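Long-range contacts in subclass B3 metallo-beta-lactamase (Sphingobium indicum, PDB 7LUU), which probably hydrolyses beta-lactam antibiotics with a two-zinc active site in which a glutamate takes part in binding one of the metals: residues Val88-Ala93 with Phe117-Glu122; Ala140-Ser145 with Ser174-Met179; Ser204-Trp209 with Ala219-Ser224. One frame throughout, in Å; residues are numbered along the deposited sequence.

In the fold
All three contacts are strand pairings of the metallo-beta-lactamase alpha-beta/beta-alpha sandwich. Contacts 1 and 2 belong to one sheet, where strands 115-119 and 141-144 are neighbours; contact 3 is a hairpin of the other sheet. Contacts 1 and 3 are buried and lie close to zinc. Contact 2 reaches the outermost strand 176-178, is only partly buried, and brings in arginines. Its centre lies about 9 Å from that of contact 1. The chemistry follows the place: a carboxylate in contact 1 grips the loop carrying a zinc ligand, contact 2 adds a guanidinium to its backbone bonds, and contact 3 packs a tryptophan against aliphatic carbon.

Contact 1: Val88-Ala93 with Phe117-Glu122; sequences VLIDGA and FILSTE. With ZN (zinc ion), chain B.
Asp91 and Thr121 meet just past the ends of two parallel strands, the pair that closes the beta-alpha-beta unit formed by strand 87-90, helix 98-107 and strand 115-119. Both carboxylate oxygens are used: Asp91 OD2 takes the Thr121 hydroxyl, OG1, on its syn lone pair at 2.7 Å, while Asp91 OD1 accepts the backbone N of Thr121 at 2.9 Å, about 20° out of the carboxylate plane. With chi1 at 58°, Thr121 OG1 sits between its own N and carbonyl carbon, the crowded position, which sets hydroxyl and N-H toward the same carboxylate. A water bridges Asp91 OD1, Ser120 OG and Glu122 O, so the turn leading to the zinc ligand is held from several points.

Behind this grip, Leu89 N binds Phe117 O, Leu89 O receives Leu119 N, and Asp91 N reaches Leu119 O at 2.8 Å. On one face Leu119 fits between Val88 and Ile90, its CG 3.7 Å from Val88 CG1; Trp207 packs on Ile90 and Leu119 from that side. On the other face Leu89 and Ile118 pack beneath helix 131-138. Beyond the turn, Glu122 OE2 binds zinc at 1.9 Å, alongside His124, His200 and a water.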
loop_
_atom_site.group_PDB
_atom_site.type_symbol
_atom_site.label_atom_id
_atom_site.label_comp_id
_atom_site.label_asym_id
_atom_site.label_seq_id
_atom_site.Cartn_x
_atom_site.Cartn_y
_atom_site.Cartn_z
ATOM N N VAL A 88 6.859 -12.514 1.762
ATOM C CA VAL A 88 5.822 -11.673 1.133
ATOM C C VAL A 88 6.249 -10.213 1.263
ATOM O O VAL A 88 6.580 -9.761 2.370
ATOM C CB VAL A 88 4.473 -11.856 1.870
ATOM C CG1 VAL A 88 3.457 -10.958 1.289
ATOM C CG2 VAL A 88 3.983 -13.306 1.735
ATOM N N LEU A 89 6.216 -9.469 0.168
ATOM C CA LEU A 89 6.429 -8.013 0.207
ATOM C C LEU A 89 5.087 -7.327 0.120
ATOM O O LEU A 89 4.192 -7.844 -0.547
ATOM C CB LEU A 89 7.262 -7.664 -1.028
ATOM C CG LEU A 89 8.367 -6.662 -1.084
ATOM C CD1 LEU A 89 9.388 -6.647 0.038
ATOM C CD2 LEU A 89 9.124 -7.001 -2.390
ATOM N N ILE A 90 4.979 -6.130 0.703
ATOM C CA ILE A 90 3.827 -5.262 0.573
ATOM C C ILE A 90 4.312 -3.956 -0.023
ATOM O O ILE A 90 5.132 -3.242 0.594
ATOM C CB ILE A 90 3.127 -5.014 1.923
ATOM C CG1 ILE A 90 2.790 -6.402 2.488
ATOM C CG2 ILE A 90 1.842 -4.187 1.598
ATOM C CD1 ILE A 90 1.830 -6.312 3.775
ATOM N N ASP A 91 3.786 -3.664 -1.223
ATOM C CA ASP A 91 4.078 -2.497 -2.075
ATOM C C ASP A 91 5.509 -2.502 -2.613
ATOM O O ASP A 91 6.342 -3.389 -2.314
ATOM C CB ASP A 91 3.723 -1.184 -1.337
ATOM C CG ASP A 91 2.217 -0.894 -1.403
ATOM O OD1 ASP A 91 1.506 -1.483 -2.258
ATOM O OD2 ASP A 91 1.750 -0.079 -0.627
ATOM N N GLY A 92 5.744 -1.546 -3.515
ATOM C CA GLY A 92 6.997 -1.548 -4.279
ATOM C C GLY A 92 7.560 -0.167 -4.528
ATOM O O GLY A 92 8.515 -0.052 -5.304
ATOM N N ALA A 93 7.031 0.875 -3.895
ATOM C CA ALA A 93 7.511 2.245 -4.092
ATOM C C ALA A 93 7.616 2.594 -5.596
ATOM O O ALA A 93 6.789 2.161 -6.422
ATOM C CB ALA A 93 8.825 2.486 -3.304
ATOM N N PHE A 117 5.053 -13.593 -3.030
ATOM C CA PHE A 117 3.914 -12.711 -3.315
ATOM C C PHE A 117 4.325 -11.278 -3.041
ATOM O O PHE A 117 5.064 -11.009 -2.090
ATOM C CB PHE A 117 2.682 -13.020 -2.440
ATOM C CG PHE A 117 2.077 -14.361 -2.724
ATOM C CD1 PHE A 117 1.300 -14.547 -3.862
ATOM C CD2 PHE A 117 2.293 -15.405 -1.866
ATOM C CE1 PHE A 117 0.767 -15.797 -4.139
ATOM C CE2 PHE A 117 1.777 -16.667 -2.131
ATOM C CZ PHE A 117 0.989 -16.852 -3.286
ATOM N N ILE A 118 3.776 -10.348 -3.835
ATOM C CA ILE A 118 3.902 -8.922 -3.583
ATOM C C ILE A 118 2.469 -8.405 -3.484
ATOM O O ILE A 118 1.691 -8.496 -4.459
ATOM C CB ILE A 118 4.685 -8.212 -4.712
ATOM C CG1 ILE A 118 6.132 -8.757 -4.832
ATOM C CG2 ILE A 118 4.716 -6.669 -4.451
ATOM C CD1 ILE A 118 6.703 -8.443 -6.269
ATOM N N LEU A 119 2.092 -7.902 -2.298
ATOM C CA LEU A 119 0.727 -7.368 -2.105
ATOM C C LEU A 119 0.706 -5.879 -2.495
ATOM O O LEU A 119 1.657 -5.162 -2.250
ATOM C CB LEU A 119 0.288 -7.535 -0.628
ATOM C CG LEU A 119 0.615 -8.932 -0.054
ATOM C CD1 LEU A 119 -0.009 -8.948 1.362
ATOM C CD2 LEU A 119 0.108 -10.110 -0.858
ATOM N N SER A 120 -0.377 -5.410 -3.114
ATOM C CA SER A 120 -0.455 -4.019 -3.596
ATOM C C SER A 120 -1.600 -3.269 -2.908
ATOM O O SER A 120 -2.752 -3.701 -3.008
ATOM C CB SER A 120 -0.647 -4.013 -5.119
ATOM O OG SER A 120 -0.912 -2.698 -5.608
ATOM N N THR A 121 -1.283 -2.124 -2.246
ATOM C CA THR A 121 -2.352 -1.351 -1.627
ATOM C C THR A 121 -3.119 -0.507 -2.633
ATOM O O THR A 121 -4.286 -0.141 -2.365
ATOM C CB THR A 121 -1.820 -0.415 -0.512
ATOM O OG1 THR A 121 -0.828 0.510 -1.006
ATOM C CG2 THR A 121 -1.247 -1.247 0.696
ATOM N N GLU A 122 -2.454 -0.071 -3.712
ATOM C CA GLU A 122 -3.096 0.823 -4.694
ATOM C C GLU A 122 -2.286 0.937 -5.976
ATOM O O GLU A 122 -1.033 0.863 -5.952
ATOM C CB GLU A 122 -3.313 2.237 -4.128
ATOM C CG GLU A 122 -1.948 2.944 -3.738
ATOM C CD GLU A 122 -2.145 4.420 -3.432
ATOM O OE1 GLU A 122 -2.338 4.739 -2.216
ATOM O OE2 GLU A 122 -2.059 5.249 -4.345
HETATM ZN ZN ZN B . -2.202 7.144 -4.547
HETATM O O HOH W 1 0.841 -0.936 -4.869
HETATM O O HOH W 2 -0.396 7.753 -4.229
#

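Contact 2: Ala140-Ser145 with Ser174-Met179; sequences ATVVAS and SRLRVM
Val142 and Leu176 sit side by side in neighbouring parallel strands, and the backbone bonds around them make up most of the polar contact. Val142 N donates to Arg175 O, Arg177 N to Val142 O, Ala144 N to Arg177 O and Met179 N to Ala144 O, so the bonds alternate in direction along the pair. The short strand axes cross at -30°. Together with helix 146-154 these strands form a beta-alpha-beta unit at the edge of the sheet.

The side-chain hydrogen bond across the pair comes from Arg175. Its chain leaves extended and then bends at chi3 (-59°), bringing NH1 to Ala140 O at 2.8 Å. The oxygen lies in the guanidinium plane, yet the nitrogen stands 43° out of the carbonyl plane, away from a lone-pair direction. NH1 also binds Ala135 O, so one nitrogen joins the residue before strand 176-178 to the last turn of helix 131-138 and to the link after it. On the way, Arg175 CD passes 3.7 Å from Thr141 OG1.

Apolar contacts fall on both faces. Val142 CG1 meets Leu176 CD2 at 3.9 Å on the face shared by helix 131-138, against Val142, and helix 146-154, against Leu176. On the opposite face Met179 CG and CE come against Val143 CG1, CG at 3.4 Å, a doubtful closeness, since the Met179 side chain has distorted bond lengths; Trp207 lies against both residues. Thr141 CG2 rests 3.8 Å from Arg177 CB, while the arginine's extended chain leads away.

Ser145 then begins helix 146-154 as its N-cap: OG bonds Gly148 N and also Gly203 O. The chemistry implies an outermost strand held mainly by four backbone bonds, with apolar side chains on both faces and, at the exposed start, an arginine donor serving two carbonyls.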
loop_
_atom_site.group_PDB
_atom_site.type_symbol
_atom_site.label_atom_id
_atom_site.label_comp_id
_atom_site.label_asym_id
_atom_site.label_seq_id
_atom_site.Cartn_x
_atom_site.Cartn_y
_atom_site.Cartn_z
ATOM N N ALA A 140 7.789 -13.500 -8.026
ATOM C CA ALA A 140 6.604 -13.396 -7.195
ATOM C C ALA A 140 5.337 -13.141 -8.031
ATOM O O ALA A 140 5.367 -12.467 -9.060
ATOM C CB ALA A 140 6.766 -12.262 -6.144
ATOM N N THR A 141 4.195 -13.540 -7.449
ATOM C CA THR A 141 2.875 -13.210 -7.934
ATOM C C THR A 141 2.406 -11.946 -7.235
ATOM O O THR A 141 2.569 -11.835 -6.026
ATOM C CB THR A 141 1.904 -14.356 -7.626
ATOM O OG1 THR A 141 2.255 -15.424 -8.530
ATOM C CG2 THR A 141 0.429 -13.939 -7.968
ATOM N N VAL A 142 1.813 -11.010 -8.008
ATOM C CA VAL A 142 1.333 -9.752 -7.446
ATOM C C VAL A 142 -0.108 -9.928 -7.058
ATOM O O VAL A 142 -0.907 -10.464 -7.847
ATOM C CB VAL A 142 1.496 -8.615 -8.478
ATOM C CG1 VAL A 142 1.001 -7.274 -7.850
ATOM C CG2 VAL A 142 2.945 -8.508 -8.825
ATOM N N VAL A 143 -0.469 -9.419 -5.886
ATOM C CA VAL A 143 -1.794 -9.688 -5.316
ATOM C C VAL A 143 -2.482 -8.369 -5.070
ATOM O O VAL A 143 -1.883 -7.468 -4.481
ATOM C CB VAL A 143 -1.658 -10.442 -3.985
ATOM C CG1 VAL A 143 -3.059 -10.765 -3.477
ATOM C CG2 VAL A 143 -0.811 -11.731 -4.122
ATOM N N ALA A 144 -3.746 -8.242 -5.528
ATOM C CA ALA A 144 -4.447 -6.955 -5.410
ATOM C C ALA A 144 -5.954 -7.196 -5.370
ATOM O O ALA A 144 -6.432 -8.308 -5.579
ATOM C CB ALA A 144 -4.128 -6.015 -6.577
ATOM N N SER A 145 -6.684 -6.130 -5.133
ATOM C CA SER A 145 -8.125 -6.160 -5.330
ATOM C C SER A 145 -8.482 -6.258 -6.803
ATOM O O SER A 145 -7.640 -6.102 -7.711
ATOM C CB SER A 145 -8.759 -4.915 -4.747
ATOM O OG SER A 145 -8.388 -3.793 -5.513
ATOM N N SER A 174 1.650 -7.959 -15.047
ATOM C CA SER A 174 0.797 -8.933 -15.701
ATOM C C SER A 174 0.473 -10.124 -14.818
ATOM O O SER A 174 -0.587 -10.724 -14.995
ATOM C CB SER A 174 1.451 -9.420 -17.012
ATOM O OG SER A 174 2.840 -9.669 -16.821
ATOM N N ARG A 175 1.333 -10.465 -13.850
ATOM C CA ARG A 175 1.233 -11.750 -13.134
ATOM C C ARG A 175 0.474 -11.449 -11.848
ATOM O O ARG A 175 1.109 -11.115 -10.831
ATOM C CB ARG A 175 2.615 -12.331 -12.799
ATOM C CG ARG A 175 2.610 -13.718 -12.077
ATOM C CD ARG A 175 3.997 -14.120 -11.571
ATOM N NE ARG A 175 5.003 -14.214 -12.635
ATOM C CZ ARG A 175 6.210 -13.631 -12.611
ATOM N NH1 ARG A 175 6.627 -12.916 -11.555
ATOM N NH2 ARG A 175 7.038 -13.818 -13.671
ATOM N N LEU A 176 -0.874 -11.623 -11.880
ATOM C CA LEU A 176 -1.784 -10.997 -10.900
ATOM C C LEU A 176 -2.774 -11.992 -10.329
ATOM O O LEU A 176 -3.385 -12.786 -11.069
ATOM C CB LEU A 176 -2.619 -9.894 -11.513
ATOM C CG LEU A 176 -1.826 -8.599 -11.669
ATOM C CD1 LEU A 176 -2.381 -7.778 -12.775
ATOM C CD2 LEU A 176 -1.902 -7.806 -10.411
ATOM N N ARG A 177 -2.961 -11.929 -9.023
ATOM C CA ARG A 177 -3.934 -12.716 -8.307
ATOM C C ARG A 177 -4.858 -11.722 -7.656
ATOM O O ARG A 177 -4.376 -10.808 -6.984
ATOM C CB ARG A 177 -3.272 -13.550 -7.211
ATOM C CG ARG A 177 -4.281 -14.237 -6.276
ATOM C CD ARG A 177 -3.490 -15.189 -5.382
ATOM N NE ARG A 177 -4.286 -15.772 -4.328
ATOM C CZ ARG A 177 -3.925 -16.884 -3.682
ATOM N NH1 ARG A 177 -4.689 -17.389 -2.719
ATOM N NH2 ARG A 177 -2.794 -17.499 -4.026
ATOM N N VAL A 178 -6.164 -11.870 -7.873
ATOM C CA VAL A 178 -7.144 -10.964 -7.258
ATOM C C VAL A 178 -7.644 -11.566 -5.947
ATOM O O VAL A 178 -8.055 -12.737 -5.905
ATOM C CB VAL A 178 -8.318 -10.725 -8.207
ATOM C CG1 VAL A 178 -9.469 -9.998 -7.530
ATOM C CG2 VAL A 178 -7.829 -9.931 -9.402
ATOM N N MET A 179 -7.647 -10.764 -4.887
ATOM C CA MET A 179 -8.358 -11.127 -3.639
ATOM C C MET A 179 -9.639 -10.340 -3.488
ATOM O O MET A 179 -9.657 -9.129 -3.716
ATOM C CB MET A 179 -7.535 -10.753 -2.448
ATOM C CG MET A 179 -6.331 -11.246 -2.697
ATOM S SD MET A 179 -6.248 -12.775 -2.035
ATOM C CE MET A 179 -5.111 -12.016 -0.934
#

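Contact 3: Ser204-Trp209 with Ala219-Ser224; sequences SMTWSW and AIVFAS
Trp209 lays its indole against Ile220, the facing residue of an antiparallel hydrogen-bonded pair. Ile220 CG2 sits over the six-membered ring, 3.9 Å from its centroid and 25° off the normal, a CH-pi contact. The closest ring carbon is Trp209 CZ2, 3.6 Å from Ile220 CG2. Trp209 CG stands between its own backbone N and carbonyl carbon (chi1 71°), which lets the indole lie over Ile220. The next residue on that face, Phe222, comes to the ring edge instead: its CB lies in the indole plane, 3.8 Å from Trp209 CZ3. One aromatic group thus packs by face and by edge against successive residues on the same side. Its NE1 is bonded to Ser68 OG, which fixes the polar end of the indole.

The backbone pairs Ile220 and Trp209 through two bonds, the shorter being Ile220 N to Trp209 O at 2.7 Å, and Phe222 and Trp207 through another two. Phe222 leads its ring off the partner strand, where it touches Ile264 of strand 262-265, Ile90 of the other sheet and Thr121 in the loop after strand 115-119.

Ser224 continues the pairing by a side-chain route: its N donates to Thr206 OG1 at 3.1 Å. That oxygen also bonds Thr197 OG1, and a water joins it to Ser224 O. Ser224 OG likewise bonds Thr197 OG1, so Thr197 links the two segments. Close by, Thr206 CG2 touches Val221 CG1 at 3.5 Å on the face opposite the indoles.

Strands 205-213 and 216-223 form this beta hairpin in the second sheet of the alpha-beta/beta-alpha sandwich. Its tryptophan face meets Ile90 of the first sheet, as expected of the metallo-beta-lactamase fold, and Ser204, just before the first strand, lies beside the zinc ligands Glu122 and His200.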
loop_
_atom_site.group_PDB
_atom_site.type_symbol
_atom_site.label_atom_id
_atom_site.label_comp_id
_atom_site.label_asym_id
_atom_site.label_seq_id
_atom_site.Cartn_x
_atom_site.Cartn_y
_atom_site.Cartn_z
ATOM N N SER A 204 -8.244 0.514 -3.712
ATOM C CA SER A 204 -7.306 0.550 -2.591
ATOM C C SER A 204 -7.608 -0.568 -1.593
ATOM O O SER A 204 -8.789 -0.865 -1.292
ATOM C CB SER A 204 -7.394 1.907 -1.885
ATOM O OG SER A 204 -6.848 2.939 -2.753
ATOM N N MET A 205 -6.536 -1.138 -1.026
ATOM C CA MET A 205 -6.713 -2.359 -0.229
ATOM C C MET A 205 -5.715 -2.356 0.916
ATOM O O MET A 205 -4.554 -1.980 0.737
ATOM C CB MET A 205 -6.528 -3.618 -1.105
ATOM C CG MET A 205 -6.737 -4.959 -0.282
ATOM S SD MET A 205 -7.257 -6.281 -1.445
ATOM C CE MET A 205 -9.046 -6.120 -1.253
ATOM N N THR A 206 -6.177 -2.808 2.083
ATOM C CA THR A 206 -5.416 -2.886 3.326
ATOM C C THR A 206 -5.214 -4.358 3.663
ATOM O O THR A 206 -6.044 -5.199 3.348
ATOM C CB THR A 206 -6.221 -2.150 4.413
ATOM O OG1 THR A 206 -6.196 -0.759 4.124
ATOM C CG2 THR A 206 -5.700 -2.421 5.870
ATOM N N TRP A 207 -4.073 -4.675 4.272
ATOM C CA TRP A 207 -3.689 -6.044 4.575
ATOM C C TRP A 207 -3.482 -6.205 6.063
ATOM O O TRP A 207 -2.786 -5.385 6.660
ATOM C CB TRP A 207 -2.356 -6.343 3.817
ATOM C CG TRP A 207 -2.434 -5.965 2.348
ATOM C CD1 TRP A 207 -2.054 -4.748 1.763
ATOM C CD2 TRP A 207 -3.059 -6.727 1.319
ATOM N NE1 TRP A 207 -2.345 -4.786 0.397
ATOM C CE2 TRP A 207 -2.986 -5.967 0.112
ATOM C CE3 TRP A 207 -3.677 -8.009 1.300
ATOM C CZ2 TRP A 207 -3.468 -6.459 -1.106
ATOM C CZ3 TRP A 207 -4.128 -8.488 0.108
ATOM C CH2 TRP A 207 -4.044 -7.701 -1.095
ATOM N N SER A 208 -3.946 -7.336 6.637
ATOM C CA SER A 208 -3.705 -7.563 8.050
ATOM C C SER A 208 -3.220 -8.982 8.301
ATOM O O SER A 208 -3.579 -9.935 7.590
ATOM C CB SER A 208 -4.996 -7.295 8.881
ATOM O OG SER A 208 -6.008 -8.272 8.528
ATOM N N TRP A 209 -2.417 -9.120 9.358
ATOM C CA TRP A 209 -1.953 -10.437 9.710
ATOM C C TRP A 209 -1.375 -10.397 11.114
ATOM O O TRP A 209 -1.047 -9.337 11.644
ATOM C CB TRP A 209 -0.876 -10.893 8.690
ATOM C CG TRP A 209 0.456 -10.129 8.817
ATOM C CD1 TRP A 209 1.606 -10.500 9.485
ATOM C CD2 TRP A 209 0.729 -8.826 8.248
ATOM N NE1 TRP A 209 2.585 -9.520 9.344
ATOM C CE2 TRP A 209 2.087 -8.507 8.562
ATOM C CE3 TRP A 209 -0.011 -7.961 7.464
ATOM C CZ2 TRP A 209 2.690 -7.284 8.193
ATOM C CZ3 TRP A 209 0.609 -6.708 7.046
ATOM C CH2 TRP A 209 1.948 -6.411 7.437
ATOM N N ALA A 219 -1.405 -8.129 16.149
ATOM C CA ALA A 219 -2.144 -7.928 14.918
ATOM C C ALA A 219 -1.594 -6.718 14.174
ATOM O O ALA A 219 -1.677 -5.582 14.688
ATOM C CB ALA A 219 -3.609 -7.690 15.253
ATOM N N ILE A 220 -0.990 -6.943 12.996
ATOM C CA ILE A 220 -0.396 -5.851 12.225
ATOM C C ILE A 220 -1.365 -5.484 11.095
ATOM O O ILE A 220 -1.957 -6.358 10.422
ATOM C CB ILE A 220 0.965 -6.273 11.630
ATOM C CG1 ILE A 220 1.918 -6.672 12.799
ATOM C CG2 ILE A 220 1.555 -5.145 10.844
ATOM C CD1 ILE A 220 3.346 -7.069 12.228
ATOM N N VAL A 221 -1.489 -4.181 10.831
ATOM C CA VAL A 221 -2.278 -3.695 9.719
ATOM C C VAL A 221 -1.362 -2.859 8.836
ATOM O O VAL A 221 -0.786 -1.886 9.323
ATOM C CB VAL A 221 -3.428 -2.807 10.224
ATOM C CG1 VAL A 221 -4.212 -2.187 9.036
ATOM C CG2 VAL A 221 -4.375 -3.697 11.046
ATOM N N PHE A 222 -1.305 -3.179 7.525
ATOM C CA PHE A 222 -0.616 -2.328 6.556
ATOM C C PHE A 222 -1.721 -1.623 5.810
ATOM O O PHE A 222 -2.421 -2.254 4.990
ATOM C CB PHE A 222 0.268 -3.179 5.636
ATOM C CG PHE A 222 1.212 -2.337 4.745
ATOM C CD1 PHE A 222 0.683 -1.449 3.831
ATOM C CD2 PHE A 222 2.617 -2.405 4.904
ATOM C CE1 PHE A 222 1.505 -0.727 3.002
ATOM C CE2 PHE A 222 3.453 -1.690 4.057
ATOM C CZ PHE A 222 2.909 -0.839 3.114
ATOM N N ALA A 223 -1.940 -0.344 6.156
ATOM C CA ALA A 223 -3.119 0.418 5.682
ATOM C C ALA A 223 -2.819 1.106 4.376
ATOM O O ALA A 223 -1.762 1.724 4.220
ATOM C CB ALA A 223 -3.509 1.491 6.734
ATOM N N SER A 224 -3.728 0.957 3.399
ATOM C CA SER A 224 -3.632 1.811 2.224
ATOM C C SER A 224 -3.856 3.257 2.613
ATOM O O SER A 224 -4.443 3.566 3.671
ATOM C CB SER A 224 -4.678 1.444 1.165
ATOM O OG SER A 224 -5.990 1.868 1.635
HETATM O O HOH W 3 -6.623 2.122 5.170
#